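Local coordinates for peptidase, M20/M25/M40 family (Staphylococcus aureus, PDB 4EWT), which probably hydrolyses the amide bond of N-acylated amino acids at a two-manganese centre, at residues A[276-281]-A[289-294]; A[209-214]-A[285-290]; A[217-222]-A[235-240]. All coordinates share one frame; numbering follows the deposited sequence.

Interaction 1: residues A[276-281]-A[289-294]; sequences RLSKGL and CTLEYN. With PE7 (1-deoxy-1-thio-heptaethylene glycol), chain L.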
ATOM      1  N   ARG A 276       2.853   6.301 -15.985  1.00 12.96           N
ATOM      2  CA  ARG A 276       1.453   6.516 -15.555  1.00 13.10           C
ATOM      3  C   ARG A 276       1.360   6.656 -14.039  1.00 12.22           C
ATOM      4  O   ARG A 276       0.675   7.538 -13.509  1.00 12.31           O
ATOM      5  CB  ARG A 276       0.542   5.351 -15.997  1.00 12.78           C
ATOM      6  CG  ARG A 276      -0.981   5.645 -15.817  1.00 14.04           C
ATOM      7  CD  ARG A 276      -1.796   4.336 -15.685  1.00 13.84           C
ATOM      8  NE  ARG A 276      -1.645   3.468 -16.846  1.00 14.82           N
ATOM      9  CZ  ARG A 276      -2.403   3.523 -17.941  1.00 18.42           C
ATOM     10  NH1 ARG A 276      -3.417   4.401 -18.044  1.00 16.64           N
ATOM     11  NH2 ARG A 276      -2.164   2.673 -18.937  1.00 19.69           N
ATOM     12  N   LEU A 277       2.039   5.766 -13.338  1.00 11.75           N
ATOM     13  CA  LEU A 277       2.109   5.855 -11.883  1.00 11.87           C
ATOM     14  C   LEU A 277       2.766   7.123 -11.404  1.00 11.99           C
ATOM     15  O   LEU A 277       2.344   7.698 -10.414  1.00 12.10           O
ATOM     16  CB  LEU A 277       2.831   4.658 -11.300  1.00 11.09           C
ATOM     17  CG  LEU A 277       2.075   3.353 -11.500  1.00 12.17           C
ATOM     18  CD1 LEU A 277       3.016   2.223 -11.080  1.00 12.51           C
ATOM     19  CD2 LEU A 277       0.768   3.350 -10.689  1.00 12.45           C
ATOM     20  N   SER A 278       3.803   7.556 -12.103  1.00 13.03           N
ATOM     21  CA  SER A 278       4.567   8.720 -11.687  1.00 14.36           C
ATOM     22  C   SER A 278       3.769  10.024 -11.850  1.00 14.59           C
ATOM     23  O   SER A 278       3.710  10.853 -10.926  1.00 14.50           O
ATOM     24  CB  SER A 278       5.890   8.778 -12.460  1.00 14.71           C
ATOM     25  OG  SER A 278       6.508  10.030 -12.228  1.00 21.11           O
ATOM     26  N   LYS A 279       3.163  10.204 -13.024  1.00 14.55           N
ATOM     27  CA  LYS A 279       2.239  11.316 -13.275  1.00 15.20           C
ATOM     28  C   LYS A 279       1.024  11.321 -12.318  1.00 14.77           C
ATOM     29  O   LYS A 279       0.622  12.375 -11.806  1.00 14.71           O
ATOM     30  CB  LYS A 279       1.748  11.262 -14.718  1.00 15.54           C
ATOM     31  CG  LYS A 279       0.773  12.343 -15.088  1.00 18.86           C
ATOM     32  CD  LYS A 279      -0.707  11.974 -14.815  1.00 23.66           C
ATOM     33  CE  LYS A 279      -1.666  12.852 -15.636  1.00 29.11           C
ATOM     34  NZ  LYS A 279      -2.191  13.967 -14.786  1.00 31.07           N
ATOM     35  N   GLY A 280       0.417  10.150 -12.141  1.00 13.38           N
ATOM     36  CA  GLY A 280      -0.747   9.999 -11.289  1.00 13.77           C
ATOM     37  C   GLY A 280      -0.440  10.282  -9.823  1.00 13.34           C
ATOM     38  O   GLY A 280      -1.316  10.741  -9.080  1.00 13.07           O
ATOM     39  N   LEU A 281       0.794  10.004  -9.402  1.00 12.24           N
ATOM     40  CA  LEU A 281       1.210  10.331  -8.036  1.00 11.89           C
ATOM     41  C   LEU A 281       1.074  11.831  -7.739  1.00 12.12           C
ATOM     42  O   LEU A 281       0.716  12.216  -6.627  1.00 12.06           O
ATOM     43  CB  LEU A 281       2.641   9.870  -7.766  1.00 12.22           C
ATOM     44  CG  LEU A 281       2.962   9.669  -6.284  1.00 11.42           C
ATOM     45  CD1 LEU A 281       2.478   8.269  -5.862  1.00 10.54           C
ATOM     46  CD2 LEU A 281       4.463   9.786  -6.084  1.00 11.14           C
ATOM     47  N   CYS A 289       6.411  15.539  -9.466  1.00 18.45           N
ATOM     48  CA  CYS A 289       7.316  14.444  -9.797  1.00 17.69           C
ATOM     49  C   CYS A 289       8.194  14.829 -10.968  1.00 18.46           C
ATOM     50  O   CYS A 289       7.692  15.341 -11.968  1.00 19.42           O
ATOM     51  CB  CYS A 289       6.520  13.219 -10.188  1.00 16.67           C
ATOM     52  SG  CYS A 289       5.786  12.412  -8.790  1.00 16.10           S
ATOM     53  N   THR A 290       9.494  14.566 -10.850  1.00 18.45           N
ATOM     54  CA  THR A 290      10.419  14.740 -11.974  1.00 19.53           C
ATOM     55  C   THR A 290      11.016  13.389 -12.316  1.00 19.49           C
ATOM     56  O   THR A 290      11.874  12.871 -11.596  1.00 18.75           O
ATOM     57  CB  THR A 290      11.520  15.787 -11.678  1.00 20.29           C
ATOM     58  OG1 THR A 290      10.913  16.939 -11.085  1.00 21.15           O
ATOM     59  CG2 THR A 290      12.258  16.218 -12.978  1.00 22.04           C
ATOM     60  N   LEU A 291      10.520  12.817 -13.411  1.00 20.13           N
ATOM     61  CA  LEU A 291      10.965  11.527 -13.899  1.00 20.54           C
ATOM     62  C   LEU A 291      11.938  11.696 -15.068  1.00 21.76           C
ATOM     63  O   LEU A 291      11.647  12.403 -16.045  1.00 21.92           O
ATOM     64  CB  LEU A 291       9.764  10.689 -14.325  1.00 20.10           C
ATOM     65  CG  LEU A 291       9.966   9.212 -14.681  1.00 20.47           C
ATOM     66  CD1 LEU A 291      10.518   8.436 -13.522  1.00 16.12           C
ATOM     67  CD2 LEU A 291       8.637   8.611 -15.154  1.00 19.00           C
ATOM     68  N   GLU A 292      13.111  11.085 -14.915  1.00 22.26           N
ATOM     69  CA  GLU A 292      14.090  10.951 -15.986  1.00 23.98           C
ATOM     70  C   GLU A 292      14.122   9.446 -16.273  1.00 22.96           C
ATOM     71  O   GLU A 292      14.412   8.649 -15.392  1.00 21.74           O
ATOM     72  CB  GLU A 292      15.470  11.431 -15.525  1.00 25.13           C
ATOM     73  CG  GLU A 292      15.537  12.909 -15.100  1.00 30.36           C
ATOM     74  CD  GLU A 292      16.839  13.261 -14.361  1.00 36.89           C
ATOM     75  OE1 GLU A 292      16.754  13.872 -13.269  1.00 39.17           O
ATOM     76  OE2 GLU A 292      17.946  12.915 -14.860  1.00 39.04           O
ATOM     77  N   TYR A 293      13.784   9.062 -17.494  1.00 22.69           N
ATOM     78  CA  TYR A 293      13.679   7.664 -17.834  1.00 22.22           C
ATOM     79  C   TYR A 293      14.620   7.393 -19.011  1.00 23.64           C
ATOM     80  O   TYR A 293      14.406   7.893 -20.123  1.00 24.28           O
ATOM     81  CB  TYR A 293      12.218   7.315 -18.172  1.00 21.42           C
ATOM     82  CG  TYR A 293      11.928   5.829 -18.116  1.00 19.76           C
ATOM     83  CD1 TYR A 293      11.288   5.270 -17.021  1.00 17.26           C
ATOM     84  CD2 TYR A 293      12.324   4.980 -19.155  1.00 19.27           C
ATOM     85  CE1 TYR A 293      11.034   3.897 -16.960  1.00 17.60           C
ATOM     86  CE2 TYR A 293      12.080   3.603 -19.097  1.00 18.14           C
ATOM     87  CZ  TYR A 293      11.432   3.079 -18.004  1.00 17.42           C
ATOM     88  OH  TYR A 293      11.174   1.732 -17.951  1.00 18.41           O
ATOM     89  N   ASN A 294      15.676   6.624 -18.748  1.00 23.90           N
ATOM     90  CA  ASN A 294      16.771   6.452 -19.704  1.00 25.11           C
ATOM     91  C   ASN A 294      16.844   5.020 -20.173  1.00 24.75           C
ATOM     92  O   ASN A 294      17.204   4.120 -19.398  1.00 23.79           O
ATOM     93  CB  ASN A 294      18.116   6.843 -19.073  1.00 25.86           C
ATOM     94  CG  ASN A 294      18.195   8.326 -18.708  1.00 29.13           C
ATOM     95  OD1 ASN A 294      17.668   9.194 -19.411  1.00 31.33           O
ATOM     96  ND2 ASN A 294      18.882   8.619 -17.611  1.00 32.26           N
TER
HETATM   97  S1  PE7 L 403     -11.975  -6.635 -24.774  1.00 58.87           S
HETATM   98  C2  PE7 L 403     -13.273  -5.825 -25.786  1.00 54.37           C
HETATM   99  C3  PE7 L 403     -13.946  -4.664 -25.057  1.00 52.56           C
HETATM  100  O4  PE7 L 403     -13.020  -3.567 -24.925  1.00 49.62           O
HETATM  101  C5  PE7 L 403     -13.736  -2.343 -24.729  1.00 46.87           C
HETATM  102  C6  PE7 L 403     -13.231  -1.674 -23.467  1.00 44.32           C
HETATM  103  O7  PE7 L 403     -11.931  -1.184 -23.804  1.00 42.55           O
HETATM  104  C8  PE7 L 403     -11.309  -0.663 -22.623  1.00 40.82           C
HETATM  105  C9  PE7 L 403      -9.889  -0.193 -22.889  1.00 38.71           C
HETATM  106  O10 PE7 L 403      -9.261  -1.039 -23.824  1.00 38.22           O
HETATM  107  C11 PE7 L 403      -7.870  -1.118 -23.537  1.00 38.40           C
HETATM  108  C12 PE7 L 403      -7.384  -2.541 -23.362  1.00 39.21           C
HETATM  109  O13 PE7 L 403      -6.528  -2.521 -22.210  1.00 40.06           O
HETATM  110  C14 PE7 L 403      -5.997  -3.801 -21.885  1.00 38.30           C
HETATM  111  C15 PE7 L 403      -5.665  -3.703 -20.405  1.00 37.73           C
HETATM  112  O16 PE7 L 403      -4.948  -2.500 -20.224  1.00 36.34           O
HETATM  113  C17 PE7 L 403      -4.577  -2.336 -18.860  1.00 36.09           C
HETATM  114  C18 PE7 L 403      -4.199  -0.882 -18.700  1.00 35.85           C
HETATM  115  O19 PE7 L 403      -5.432  -0.211 -18.454  1.00 35.53           O
HETATM  116  C20 PE7 L 403      -5.158   1.122 -18.009  1.00 36.19           C
HETATM  117  C21 PE7 L 403      -6.172   2.128 -18.577  1.00 36.81           C
HETATM  118  O22 PE7 L 403      -6.509   1.822 -19.937  1.00 36.80           O
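S278 stands between C289 and L291, and its short side chain meets both of these neighbours on one face of the strand. With OG anti to the backbone N (chi1 169°), the hydroxyl lies between the base of the cysteine, 3.8 Å from S278 OG to C289 CB, and the leucine, where both S278 CB and S278 OG rest against L291 CD2 at 3.9 Å. C289 SG is anti to its carbonyl carbon, beside its own backbone N (chi1 -75°), which brings the sulfur to the S278 carbonyl and to L281. There C289 SG lies 3.4 Å from the carbonyl oxygen S278 O. L281, one turn further along, comes nearest the same sulfur with its CD2 methyl, L281 CD2 to C289 SG 4.0 Å.

Helix 264-285 and strand 288-295 are the last helix and strand of a ferredoxin-like βαββαβ unit, the second domain found in many M20 peptidases. The segments 276-281 and 289-294 run nearly antiparallel, at 162°, with their axes 8.5 Å apart at closest approach. L190 of strand 179-193 touches both S278 and C289, so this packing extends to the adjoining strand.

R276 leaves the helix on the side away from the strand, and its arm, bent at chi3, ends against the bound thio-heptaethylene glycol, whose C20 sits 3.3 Å above one face of the guanidinium, displaced toward its rim. E273 forms a salt bridge with R276 NH2, and K195 of the second subunit hydrogen-bonds the same polyether.

Interaction 2: residues A[209-214]-A[285-290]; sequences IVAGSY and YGVTCT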
ATOM      1  N   ILE A 209       7.969  11.444   1.970  1.00 12.40           N
ATOM      2  CA  ILE A 209       8.268  10.043   2.317  1.00 12.30           C
ATOM      3  C   ILE A 209       7.010   9.181   2.177  1.00 11.42           C
ATOM      4  O   ILE A 209       7.067   8.106   1.619  1.00 11.74           O
ATOM      5  CB  ILE A 209       8.951   9.906   3.705  1.00 12.59           C
ATOM      6  CG1 ILE A 209      10.412  10.362   3.576  1.00 14.04           C
ATOM      7  CG2 ILE A 209       8.859   8.445   4.242  1.00 12.13           C
ATOM      8  CD1 ILE A 209      11.137  10.606   4.901  1.00 13.75           C
ATOM      9  N   VAL A 210       5.888   9.651   2.709  1.00 11.39           N
ATOM     10  CA  VAL A 210       4.609   8.986   2.549  1.00 10.94           C
ATOM     11  C   VAL A 210       4.279   8.835   1.048  1.00 10.66           C
ATOM     12  O   VAL A 210       3.950   7.745   0.605  1.00 10.30           O
ATOM     13  CB  VAL A 210       3.500   9.769   3.302  1.00 11.11           C
ATOM     14  CG1 VAL A 210       2.119   9.406   2.788  1.00 10.78           C
ATOM     15  CG2 VAL A 210       3.624   9.577   4.820  1.00 11.35           C
ATOM     16  N   ALA A 211       4.414   9.898   0.256  1.00 10.93           N
ATOM     17  CA  ALA A 211       4.084   9.795  -1.167  1.00 10.79           C
ATOM     18  C   ALA A 211       4.990   8.804  -1.895  1.00 10.60           C
ATOM     19  O   ALA A 211       4.518   8.020  -2.719  1.00 10.32           O
ATOM     20  CB  ALA A 211       4.160  11.196  -1.869  1.00 11.31           C
ATOM     21  N   GLY A 212       6.293   8.876  -1.596  1.00 10.85           N
ATOM     22  CA  GLY A 212       7.267   7.984  -2.219  1.00 10.78           C
ATOM     23  C   GLY A 212       7.026   6.535  -1.810  1.00 10.92           C
ATOM     24  O   GLY A 212       7.184   5.623  -2.629  1.00 10.34           O
ATOM     25  N   SER A 213       6.625   6.332  -0.551  1.00 10.34           N
ATOM     26  CA  SER A 213       6.309   4.986  -0.040  1.00 10.40           C
ATOM     27  C   SER A 213       5.054   4.418  -0.690  1.00 10.44           C
ATOM     28  O   SER A 213       5.009   3.224  -0.996  1.00  9.65           O
ATOM     29  CB  SER A 213       6.131   5.006   1.468  1.00 10.27           C
ATOM     30  OG  SER A 213       7.407   5.186   2.081  1.00 12.50           O
ATOM     31  N   TYR A 214       4.030   5.262  -0.873  1.00 10.93           N
ATOM     32  CA  TYR A 214       2.839   4.819  -1.588  1.00 11.25           C
ATOM     33  C   TYR A 214       3.197   4.508  -3.030  1.00 11.12           C
ATOM     34  O   TYR A 214       2.754   3.493  -3.555  1.00 12.48           O
ATOM     35  CB  TYR A 214       1.658   5.811  -1.485  1.00 11.57           C
ATOM     36  CG  TYR A 214       0.814   5.604  -0.229  1.00 15.36           C
ATOM     37  CD1 TYR A 214      -0.251   4.677  -0.193  1.00 17.04           C
ATOM     38  CD2 TYR A 214       1.094   6.321   0.943  1.00 17.37           C
ATOM     39  CE1 TYR A 214      -1.026   4.484   1.014  1.00 16.61           C
ATOM     40  CE2 TYR A 214       0.333   6.146   2.129  1.00 15.69           C
ATOM     41  CZ  TYR A 214      -0.712   5.238   2.168  1.00 15.80           C
ATOM     42  OH  TYR A 214      -1.429   5.097   3.357  1.00 11.81           O
ATOM     43  N   TYR A 285      -1.299  12.654  -4.496  1.00 12.47           N
ATOM     44  CA  TYR A 285      -0.676  13.251  -3.301  1.00 12.56           C
ATOM     45  C   TYR A 285      -0.354  14.749  -3.375  1.00 13.11           C
ATOM     46  O   TYR A 285       0.108  15.328  -2.381  1.00 13.64           O
ATOM     47  CB  TYR A 285       0.548  12.442  -2.885  1.00 12.29           C
ATOM     48  CG  TYR A 285       0.102  11.068  -2.444  1.00 15.13           C
ATOM     49  CD1 TYR A 285      -0.381  10.850  -1.165  1.00 18.21           C
ATOM     50  CD2 TYR A 285       0.096  10.009  -3.340  1.00 17.46           C
ATOM     51  CE1 TYR A 285      -0.842   9.572  -0.770  1.00 22.86           C
ATOM     52  CE2 TYR A 285      -0.344   8.755  -2.968  1.00 19.77           C
ATOM     53  CZ  TYR A 285      -0.809   8.548  -1.684  1.00 21.67           C
ATOM     54  OH  TYR A 285      -1.249   7.310  -1.348  1.00 25.24           O
ATOM     55  N   GLY A 286      -0.596  15.362  -4.525  1.00 13.32           N
ATOM     56  CA  GLY A 286      -0.331  16.814  -4.701  1.00 14.20           C
ATOM     57  C   GLY A 286       1.160  17.092  -4.663  1.00 14.48           C
ATOM     58  O   GLY A 286       1.578  18.190  -4.349  1.00 15.61           O
ATOM     59  N   VAL A 287       1.969  16.085  -4.987  1.00 13.84           N
ATOM     60  CA  VAL A 287       3.410  16.286  -5.085  1.00 14.26           C
ATOM     61  C   VAL A 287       3.773  16.667  -6.509  1.00 15.25           C
ATOM     62  O   VAL A 287       2.945  16.522  -7.411  1.00 15.09           O
ATOM     63  CB  VAL A 287       4.180  15.011  -4.704  1.00 13.35           C
ATOM     64  CG1 VAL A 287       4.152  14.806  -3.187  1.00 13.18           C
ATOM     65  CG2 VAL A 287       3.616  13.777  -5.449  1.00 12.73           C
ATOM     66  N   THR A 288       4.999  17.151  -6.719  1.00 16.39           N
ATOM     67  CA  THR A 288       5.536  17.340  -8.077  1.00 18.25           C
ATOM     68  C   THR A 288       6.551  16.229  -8.334  1.00 18.50           C
ATOM     69  O   THR A 288       7.448  16.000  -7.515  1.00 18.55           O
ATOM     70  CB  THR A 288       6.232  18.706  -8.230  1.00 19.39           C
ATOM     71  OG1 THR A 288       5.363  19.714  -7.731  1.00 21.91           O
ATOM     72  CG2 THR A 288       6.549  19.025  -9.700  1.00 21.13           C
ATOM     73  N   CYS A 289       6.411  15.539  -9.466  1.00 18.45           N
ATOM     74  CA  CYS A 289       7.316  14.444  -9.797  1.00 17.69           C
ATOM     75  C   CYS A 289       8.194  14.829 -10.968  1.00 18.46           C
ATOM     76  O   CYS A 289       7.692  15.341 -11.968  1.00 19.42           O
ATOM     77  CB  CYS A 289       6.520  13.219 -10.188  1.00 16.67           C
ATOM     78  SG  CYS A 289       5.786  12.412  -8.790  1.00 16.10           S
ATOM     79  N   THR A 290       9.494  14.566 -10.850  1.00 18.45           N
ATOM     80  CA  THR A 290      10.419  14.740 -11.974  1.00 19.53           C
ATOM     81  C   THR A 290      11.016  13.389 -12.316  1.00 19.49           C
ATOM     82  O   THR A 290      11.874  12.871 -11.596  1.00 18.75           O
ATOM     83  CB  THR A 290      11.520  15.787 -11.678  1.00 20.29           C
ATOM     84  OG1 THR A 290      10.913  16.939 -11.085  1.00 21.15           O
ATOM     85  CG2 THR A 290      12.258  16.218 -12.978  1.00 22.04           C
TER
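A211 and Y285 bring the two backbones closest, with their CA atoms 6.3 Å apart. Segment 209-214 is regular helix, whereas 285-290 changes character within a few residues: Y285 ends helix 264-285, G286 leaves the helical range with positive phi (68°), V287 is extended, and strand 288-295 follows. This turn places Y285 and V287 against the same helix, and the A211 methyl touches both. A211 CB lies 4.0 Å from Y285 CB and 3.8 Å from V287 CG1, while A211 CA sits over one face of the tyrosine ring.

In the ferredoxin-like unit of an M20 peptidase, two helices lie side by side on one face of an antiparallel sheet. Here the connection from the second helix to the last strand closes against the first helix, 208-226, and V192 of strand 179-193 touches both A211 and V287 from the sheet.

The tyrosines meet differently. Y285 CG stands beside its backbone N (chi1 -65°), and the side chain reaches across Y214 at about a right angle. Its hydroxyl comes over one face of the Y214 ring, near the root rather than the centre: Y285 OH to Y214 CG is 2.9 Å, a tight approach. The rings meet obliquely, with planes at 32° and centroids 5.3 Å apart. V210 O lies in plane at the edge of the Y214 ring.

Both phenols find polar partners in the second subunit. Y214 OH hydrogen-bonds to T217 O there, and Y285 OH makes a weak hydrogen bond to Y214 OH of that chain.

Interaction 3: residues A[217-222]-A[235-240]; sequences TALQTV and VTIGSF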
ATOM      1  N   THR A 217       4.776   0.926  -3.205  1.00 10.43           N
ATOM      2  CA  THR A 217       3.736  -0.084  -3.110  1.00 10.67           C
ATOM      3  C   THR A 217       2.904  -0.208  -4.392  1.00 10.05           C
ATOM      4  O   THR A 217       2.639  -1.322  -4.849  1.00  9.49           O
ATOM      5  CB  THR A 217       2.762   0.169  -1.913  1.00 12.21           C
ATOM      6  OG1 THR A 217       2.046   1.396  -2.145  1.00 14.29           O
ATOM      7  CG2 THR A 217       3.524   0.241  -0.592  1.00 12.76           C
ATOM      8  N   ALA A 218       2.493   0.925  -4.966  1.00  9.48           N
ATOM      9  CA  ALA A 218       1.739   0.925  -6.225  1.00  9.70           C
ATOM     10  C   ALA A 218       2.564   0.392  -7.413  1.00 10.02           C
ATOM     11  O   ALA A 218       2.028  -0.216  -8.346  1.00  9.74           O
ATOM     12  CB  ALA A 218       1.203   2.337  -6.522  1.00 10.11           C
ATOM     13  N   LEU A 219       3.867   0.652  -7.396  1.00  9.83           N
ATOM     14  CA  LEU A 219       4.751   0.210  -8.466  1.00 10.28           C
ATOM     15  C   LEU A 219       4.766  -1.321  -8.664  1.00 10.14           C
ATOM     16  O   LEU A 219       5.046  -1.799  -9.764  1.00 10.14           O
ATOM     17  CB  LEU A 219       6.165   0.685  -8.188  1.00 10.73           C
ATOM     18  CG  LEU A 219       7.195   0.595  -9.319  1.00 12.33           C
ATOM     19  CD1 LEU A 219       6.812   1.519 -10.473  1.00 13.21           C
ATOM     20  CD2 LEU A 219       8.521   0.978  -8.750  1.00 10.62           C
ATOM     21  N   GLN A 220       4.462  -2.069  -7.607  1.00  9.82           N
ATOM     22  CA  GLN A 220       4.497  -3.534  -7.666  1.00 10.26           C
ATOM     23  C   GLN A 220       3.456  -4.070  -8.654  1.00 11.41           C
ATOM     24  O   GLN A 220       3.603  -5.188  -9.135  1.00 11.74           O
ATOM     25  CB  GLN A 220       4.278  -4.148  -6.279  1.00 10.04           C
ATOM     26  CG  GLN A 220       5.300  -3.640  -5.208  1.00 10.05           C
ATOM     27  CD  GLN A 220       6.720  -3.565  -5.739  1.00 11.85           C
ATOM     28  OE1 GLN A 220       7.337  -2.484  -5.744  1.00 12.75           O
ATOM     29  NE2 GLN A 220       7.248  -4.702  -6.189  1.00 10.46           N
ATOM     30  N   THR A 221       2.425  -3.267  -8.955  1.00 10.90           N
ATOM     31  CA  THR A 221       1.402  -3.669  -9.913  1.00 11.14           C
ATOM     32  C   THR A 221       1.877  -3.664 -11.349  1.00 11.51           C
ATOM     33  O   THR A 221       1.244  -4.287 -12.192  1.00 12.27           O
ATOM     34  CB  THR A 221       0.119  -2.815  -9.838  1.00 10.89           C
ATOM     35  OG1 THR A 221       0.450  -1.432 -10.061  1.00 11.18           O
ATOM     36  CG2 THR A 221      -0.584  -2.999  -8.492  1.00 10.48           C
ATOM     37  N   VAL A 222       2.979  -2.980 -11.642  1.00 11.69           N
ATOM     38  CA  VAL A 222       3.542  -3.035 -13.004  1.00 11.70           C
ATOM     39  C   VAL A 222       3.900  -4.472 -13.387  1.00 12.75           C
ATOM     40  O   VAL A 222       3.431  -5.001 -14.404  1.00 12.33           O
ATOM     41  CB  VAL A 222       4.759  -2.108 -13.167  1.00 12.36           C
ATOM     42  CG1 VAL A 222       5.372  -2.254 -14.563  1.00 11.41           C
ATOM     43  CG2 VAL A 222       4.343  -0.654 -12.897  1.00 11.22           C
ATOM     44  N   VAL A 235      11.117  -4.683 -12.089  1.00 14.00           N
ATOM     45  CA  VAL A 235      11.165  -3.285 -11.691  1.00 13.79           C
ATOM     46  C   VAL A 235      11.676  -3.261 -10.274  1.00 14.67           C
ATOM     47  O   VAL A 235      10.988  -3.724  -9.332  1.00 13.12           O
ATOM     48  CB  VAL A 235       9.776  -2.584 -11.825  1.00 13.98           C
ATOM     49  CG1 VAL A 235       9.873  -1.136 -11.409  1.00 13.59           C
ATOM     50  CG2 VAL A 235       9.268  -2.667 -13.276  1.00 13.96           C
ATOM     51  N   THR A 236      12.913  -2.788 -10.131  1.00 15.66           N
ATOM     52  CA  THR A 236      13.572  -2.681  -8.821  1.00 17.07           C
ATOM     53  C   THR A 236      13.816  -1.216  -8.441  1.00 16.74           C
ATOM     54  O   THR A 236      14.344  -0.440  -9.257  1.00 17.34           O
ATOM     55  CB  THR A 236      14.909  -3.449  -8.802  1.00 17.66           C
ATOM     56  OG1 THR A 236      14.645  -4.850  -8.731  1.00 19.53           O
ATOM     57  CG2 THR A 236      15.749  -3.070  -7.570  1.00 19.08           C
ATOM     58  N   ILE A 237      13.420  -0.831  -7.223  1.00 15.89           N
ATOM     59  CA  ILE A 237      13.837   0.448  -6.658  1.00 15.83           C
ATOM     60  C   ILE A 237      15.025   0.142  -5.773  1.00 15.86           C
ATOM     61  O   ILE A 237      14.856  -0.363  -4.670  1.00 15.27           O
ATOM     62  CB  ILE A 237      12.758   1.158  -5.804  1.00 15.94           C
ATOM     63  CG1 ILE A 237      11.509   1.477  -6.626  1.00 16.91           C
ATOM     64  CG2 ILE A 237      13.323   2.457  -5.205  1.00 16.47           C
ATOM     65  CD1 ILE A 237      11.780   2.366  -7.862  1.00 16.65           C
ATOM     66  N   GLY A 238      16.225   0.442  -6.270  1.00 14.67           N
ATOM     67  CA  GLY A 238      17.440   0.202  -5.528  1.00 15.03           C
ATOM     68  C   GLY A 238      17.861   1.341  -4.618  1.00 15.65           C
ATOM     69  O   GLY A 238      18.688   1.151  -3.724  1.00 15.65           O
ATOM     70  N   SER A 239      17.289   2.525  -4.826  1.00 15.62           N
ATOM     71  CA  SER A 239      17.668   3.687  -4.016  1.00 15.73           C
ATOM     72  C   SER A 239      16.428   4.513  -3.676  1.00 15.22           C
ATOM     73  O   SER A 239      15.740   5.012  -4.568  1.00 14.42           O
ATOM     74  CB  SER A 239      18.709   4.524  -4.751  1.00 16.09           C
ATOM     75  OG  SER A 239      19.273   5.487  -3.901  1.00 17.18           O
ATOM     76  N   PHE A 240      16.108   4.587  -2.383  1.00 14.27           N
ATOM     77  CA  PHE A 240      15.042   5.461  -1.908  1.00 13.66           C
ATOM     78  C   PHE A 240      15.775   6.434  -0.982  1.00 13.87           C
ATOM     79  O   PHE A 240      16.018   6.131   0.192  1.00 13.79           O
ATOM     80  CB  PHE A 240      13.983   4.621  -1.172  1.00 12.35           C
ATOM     81  CG  PHE A 240      12.715   5.386  -0.764  1.00 12.72           C
ATOM     82  CD1 PHE A 240      11.475   4.948  -1.178  1.00 14.19           C
ATOM     83  CD2 PHE A 240      12.769   6.483   0.083  1.00 14.05           C
ATOM     84  CE1 PHE A 240      10.298   5.619  -0.793  1.00 15.85           C
ATOM     85  CE2 PHE A 240      11.602   7.174   0.467  1.00 15.51           C
ATOM     86  CZ  PHE A 240      10.372   6.736   0.032  1.00 14.79           C
TER
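V235 and L219 bury the most surface in this contact, and each meets the other through its branches. L219 holds CG anti to its backbone N (chi1 -167°), which lays the isobutyl group across V235 obliquely. L219 CD2 then settles between two strand residues, 3.7 Å from V235 CG1 and likewise 3.7 Å from the terminal CD1 of I237. V235 divides its methyls between partners: CG1 serves L219, while V235 CG2 meets V222 CG1 at 4.1 Å, the two valines crossing at about a right angle. The contact across the segments is wholly apolar.

Segment 217-222 is kinked, and at the kink T221 N and V222 N bond to carbonyls three residues back instead of four, T221 N to A218 O at 3.1 Å. The T221 hydroxyl also donates to A218 O, over 2.6 Å from OG1 and nearly in line with the carbonyl (169°). Helix and strand run roughly antiparallel, at 151°, with axes 8.9 Å apart at closest approach.

In the βαββαβ order this is the first helix packed on the strand that follows it. That strand pairs with strand 248-261, interrupted by a classic beta bulge where G238 and S239 face E256. At F240 the strand pairs antiparallel with a strand of the third subunit, so the sheet runs on across the interface, while I274, L277 and I270 of helix 264-285 pack against L219, V222 and V235.

The three contacts lie within one βαββαβ domain, joining its two helices to its sheet and to each other. Interactions 1 and 2 have centres about 10 Å apart and share C289 and T290; L281 joins them, its CD1 lying 3.8 Å from A211 O. L277 links interaction 1 to interaction 3, about 12 Å between centres, with L277 CD1 3.7 Å from V222 CG2. Interactions 2 and 3, about 13 Å apart, use successive parts of helix 208-226, and F240 CE1 comes within 3.5 Å of G212 C. None contributes a ligand to the two-manganese site of C103, H105, E139, H164 and H362. The polyether instead touches R276, and all three contacts adjoin the second subunit.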